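Local coordinates for long form salivary protein D7L1 (Aedes aegypti, PDB 3DXL), which binds and sequesters host biogenic amines and cysteinyl and other leukotrienes in two separate pockets, thereby helping female mosquitoes to take blood, at residues Glu210-Phe215 against Lys223-Val228. Residues are numbered along the deposited sequence; the frame is centred on the assembly and turned at random.
Unlike the reference sequence in segment 223-228: Glu227 (reference Lys).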
ATOM      1  N   GLU A 210      -2.411  -9.351   5.146  1.00 11.15           N
ATOM      2  CA  GLU A 210      -1.879  -8.040   5.522  1.00 11.13           C
ATOM      3  C   GLU A 210      -1.914  -7.822   7.043  1.00 10.80           C
ATOM      4  O   GLU A 210      -0.963  -7.293   7.615  1.00 10.98           O
ATOM      5  CB  GLU A 210      -2.621  -6.926   4.794  1.00 10.93           C
ATOM      6  CG  GLU A 210      -1.993  -5.526   4.948  1.00 10.32           C
ATOM      7  CD  GLU A 210      -0.658  -5.318   4.221  1.00 10.58           C
ATOM      8  OE1 GLU A 210      -0.305  -6.095   3.303  1.00 10.68           O
ATOM      9  OE2 GLU A 210       0.035  -4.342   4.572  1.00 11.45           O
ATOM     10  N   VAL A 211      -3.000  -8.257   7.691  1.00 10.55           N
ATOM     11  CA  VAL A 211      -3.109  -8.134   9.152  1.00 11.12           C
ATOM     12  C   VAL A 211      -2.037  -9.001   9.809  1.00 11.29           C
ATOM     13  O   VAL A 211      -1.350  -8.582  10.740  1.00 11.20           O
ATOM     14  CB  VAL A 211      -4.500  -8.523   9.681  1.00 11.60           C
ATOM     15  CG1 VAL A 211      -4.625  -8.118  11.133  1.00 12.43           C
ATOM     16  CG2 VAL A 211      -5.587  -7.852   8.872  1.00 11.69           C
ATOM     17  N   LYS A 212      -1.871 -10.212   9.281  1.00 11.34           N
ATOM     18  CA  LYS A 212      -0.857 -11.127   9.793  1.00 11.61           C
ATOM     19  C   LYS A 212       0.546 -10.554   9.673  1.00 10.98           C
ATOM     20  O   LYS A 212       1.363 -10.711  10.571  1.00 11.29           O
ATOM     21  CB  LYS A 212      -0.923 -12.478   9.081  1.00 11.87           C
ATOM     22  CG  LYS A 212      -2.129 -13.314   9.485  1.00 13.83           C
ATOM     23  CD  LYS A 212      -2.306 -14.531   8.577  1.00 16.64           C
ATOM     24  CE  LYS A 212      -1.126 -15.476   8.681  1.00 18.91           C
ATOM     25  NZ  LYS A 212      -1.317 -16.688   7.825  1.00 20.97           N
ATOM     26  N   ARG A 213       0.821  -9.897   8.541  1.00 10.94           N
ATOM     27  CA  ARG A 213       2.105  -9.277   8.289  1.00 11.30           C
ATOM     28  C   ARG A 213       2.460  -8.331   9.437  1.00 10.35           C
ATOM     29  O   ARG A 213       3.574  -8.336   9.936  1.00 10.93           O
ATOM     30  CB  ARG A 213       2.055  -8.515   6.957  1.00 11.35           C
ATOM     31  CG  ARG A 213       3.381  -7.950   6.491  1.00 11.59           C
ATOM     32  CD  ARG A 213       3.220  -7.173   5.186  1.00 12.54           C
ATOM     33  NE  ARG A 213       4.489  -7.123   4.450  1.00 14.51           N
ATOM     34  CZ  ARG A 213       5.455  -6.237   4.667  1.00 14.25           C
ATOM     35  NH1 ARG A 213       5.303  -5.287   5.583  1.00 14.47           N
ATOM     36  NH2 ARG A 213       6.575  -6.280   3.959  1.00 13.35           N
ATOM     37  N   ASP A 214       1.492  -7.512   9.834  1.00 10.40           N
ATOM     38  CA  ASP A 214       1.721  -6.537  10.898  1.00 10.11           C
ATOM     39  C   ASP A 214       1.876  -7.164  12.291  1.00 10.08           C
ATOM     40  O   ASP A 214       2.647  -6.668  13.104  1.00 10.53           O
ATOM     41  CB  ASP A 214       0.630  -5.476  10.893  1.00 10.07           C
ATOM     42  CG  ASP A 214       0.811  -4.464   9.770  1.00 10.13           C
ATOM     43  OD1 ASP A 214       1.890  -4.447   9.122  1.00 10.34           O
ATOM     44  OD2 ASP A 214      -0.136  -3.680   9.543  1.00  9.52           O
ATOM     45  N   PHE A 215       1.177  -8.272  12.543  1.00 10.12           N
ATOM     46  CA  PHE A 215       1.414  -9.039  13.774  1.00 10.84           C
ATOM     47  C   PHE A 215       2.831  -9.599  13.826  1.00 10.91           C
ATOM     48  O   PHE A 215       3.517  -9.499  14.851  1.00 11.15           O
ATOM     49  CB  PHE A 215       0.412 -10.186  13.927  1.00 10.72           C
ATOM     50  CG  PHE A 215      -0.833  -9.822  14.701  1.00 10.62           C
ATOM     51  CD1 PHE A 215      -1.611  -8.735  14.320  1.00 11.77           C
ATOM     52  CD2 PHE A 215      -1.248 -10.601  15.775  1.00 10.88           C
ATOM     53  CE1 PHE A 215      -2.766  -8.409  15.020  1.00 11.76           C
ATOM     54  CE2 PHE A 215      -2.408 -10.277  16.483  1.00 12.28           C
ATOM     55  CZ  PHE A 215      -3.166  -9.187  16.094  1.00 11.03           C
ATOM     56  N   LYS A 223      -1.774 -17.353  14.879  1.00 13.92           N
ATOM     57  CA  LYS A 223      -2.808 -18.391  14.946  1.00 14.58           C
ATOM     58  C   LYS A 223      -4.094 -17.895  15.611  1.00 13.48           C
ATOM     59  O   LYS A 223      -5.196 -18.072  15.080  1.00 13.00           O
ATOM     60  CB  LYS A 223      -2.292 -19.665  15.631  1.00 14.71           C
ATOM     61  CG  LYS A 223      -1.392 -20.515  14.755  1.00 15.89           C
ATOM     62  CD  LYS A 223      -0.908 -21.760  15.500  1.00 16.58           C
ATOM     63  CE  LYS A 223       0.578 -21.677  15.872  1.00 20.17           C
ATOM     64  NZ  LYS A 223       0.898 -21.151  17.236  1.00 17.65           N
ATOM     65  N   ALA A 224      -3.952 -17.247  16.764  1.00 12.80           N
ATOM     66  CA  ALA A 224      -5.113 -16.728  17.472  1.00 13.32           C
ATOM     67  C   ALA A 224      -5.808 -15.646  16.638  1.00 12.83           C
ATOM     68  O   ALA A 224      -7.024 -15.611  16.559  1.00 12.36           O
ATOM     69  CB  ALA A 224      -4.723 -16.213  18.853  1.00 13.80           C
ATOM     70  N   LEU A 225      -5.019 -14.790  15.989  1.00 12.58           N
ATOM     71  CA  LEU A 225      -5.563 -13.760  15.113  1.00 12.75           C
ATOM     72  C   LEU A 225      -6.416 -14.355  13.997  1.00 12.89           C
ATOM     73  O   LEU A 225      -7.508 -13.886  13.719  1.00 11.89           O
ATOM     74  CB  LEU A 225      -4.432 -12.936  14.506  1.00 12.43           C
ATOM     75  CG  LEU A 225      -4.812 -12.010  13.346  1.00 12.45           C
ATOM     76  CD1 LEU A 225      -5.726 -10.867  13.791  1.00 12.13           C
ATOM     77  CD2 LEU A 225      -3.570 -11.456  12.672  1.00 12.34           C
ATOM     78  N   GLU A 226      -5.908 -15.406  13.364  1.00 13.87           N
ATOM     79  CA  GLU A 226      -6.633 -16.028  12.269  1.00 14.66           C
ATOM     80  C   GLU A 226      -7.980 -16.570  12.732  1.00 14.35           C
ATOM     81  O   GLU A 226      -8.988 -16.402  12.052  1.00 13.13           O
ATOM     82  CB  GLU A 226      -5.810 -17.142  11.626  1.00 15.39           C
ATOM     83  CG  GLU A 226      -4.775 -16.654  10.618  1.00 18.47           C
ATOM     84  CD  GLU A 226      -4.437 -17.703   9.552  1.00 21.42           C
ATOM     85  OE1 GLU A 226      -4.376 -18.904   9.877  1.00 24.49           O
ATOM     86  OE2 GLU A 226      -4.229 -17.323   8.381  1.00 25.25           O
ATOM     87  N   GLU A 227      -7.997 -17.200  13.907  1.00 14.68           N
ATOM     88  CA  GLU A 227      -9.238 -17.710  14.481  1.00 16.00           C
ATOM     89  C   GLU A 227     -10.227 -16.581  14.766  1.00 14.52           C
ATOM     90  O   GLU A 227     -11.405 -16.669  14.428  1.00 14.48           O
ATOM     91  CB  GLU A 227      -8.941 -18.505  15.753  1.00 16.13           C
ATOM     92  CG  GLU A 227      -8.211 -19.813  15.485  1.00 19.02           C
ATOM     93  CD  GLU A 227      -7.635 -20.464  16.730  1.00 20.14           C
ATOM     94  OE1 GLU A 227      -7.532 -19.802  17.789  1.00 24.69           O
ATOM     95  OE2 GLU A 227      -7.267 -21.650  16.633  1.00 25.10           O
ATOM     96  N   VAL A 228      -9.735 -15.498  15.361  1.00 14.10           N
ATOM     97  CA  VAL A 228     -10.575 -14.326  15.590  1.00 13.89           C
ATOM     98  C   VAL A 228     -11.128 -13.770  14.275  1.00 13.52           C
ATOM     99  O   VAL A 228     -12.306 -13.472  14.163  1.00 13.10           O
ATOM    100  CB  VAL A 228      -9.813 -13.225  16.360  1.00 13.87           C
ATOM    101  CG1 VAL A 228     -10.529 -11.878  16.243  1.00 13.91           C
ATOM    102  CG2 VAL A 228      -9.638 -13.616  17.832  1.00 14.24           C
TER
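Residues 210-215 and 223-228 run as nearly antiparallel helical turns, at 151° between their directions with axes 10.4 Å apart, and Lys212 and Leu225 are the closest pair along the backbones (CA to CA 7.6 Å). Leu225 carries the apolar part of the contact. Its CG stands anti to the backbone N (chi1 168°), and from there CD2 comes down over the centre of one face of the Phe215 ring, 3.7 Å from the centroid, a CH-pi contact. CD1 of Leu225 lies over the same face, toward the CZ end, 3.8 Å from CZ of Phe215. The same CD2 also meets CG1 of Val211 at 3.8 Å and the CG methylene of Lys212, so one methyl is shared by three residues of the facing helix. Beside this apolar patch, the chain of Lys212, bent at chi3 (63°), brings NZ to OE2 of Glu226 at 3.0 Å. In this salt bridge the ammonium meets OE2 from above the carboxylate plane rather than within it, while CD of Lys212 packs against CG of Glu226. Glu209 is a second acidic partner of the ammonium, and Phe215 also packs on Phe260 and Ala263 of helix 257-271. The pairing is that of a short helical hairpin, helices 208-217 and 223-234, in the all-helical odorant-binding-protein fold of the C-terminal, amine-binding half.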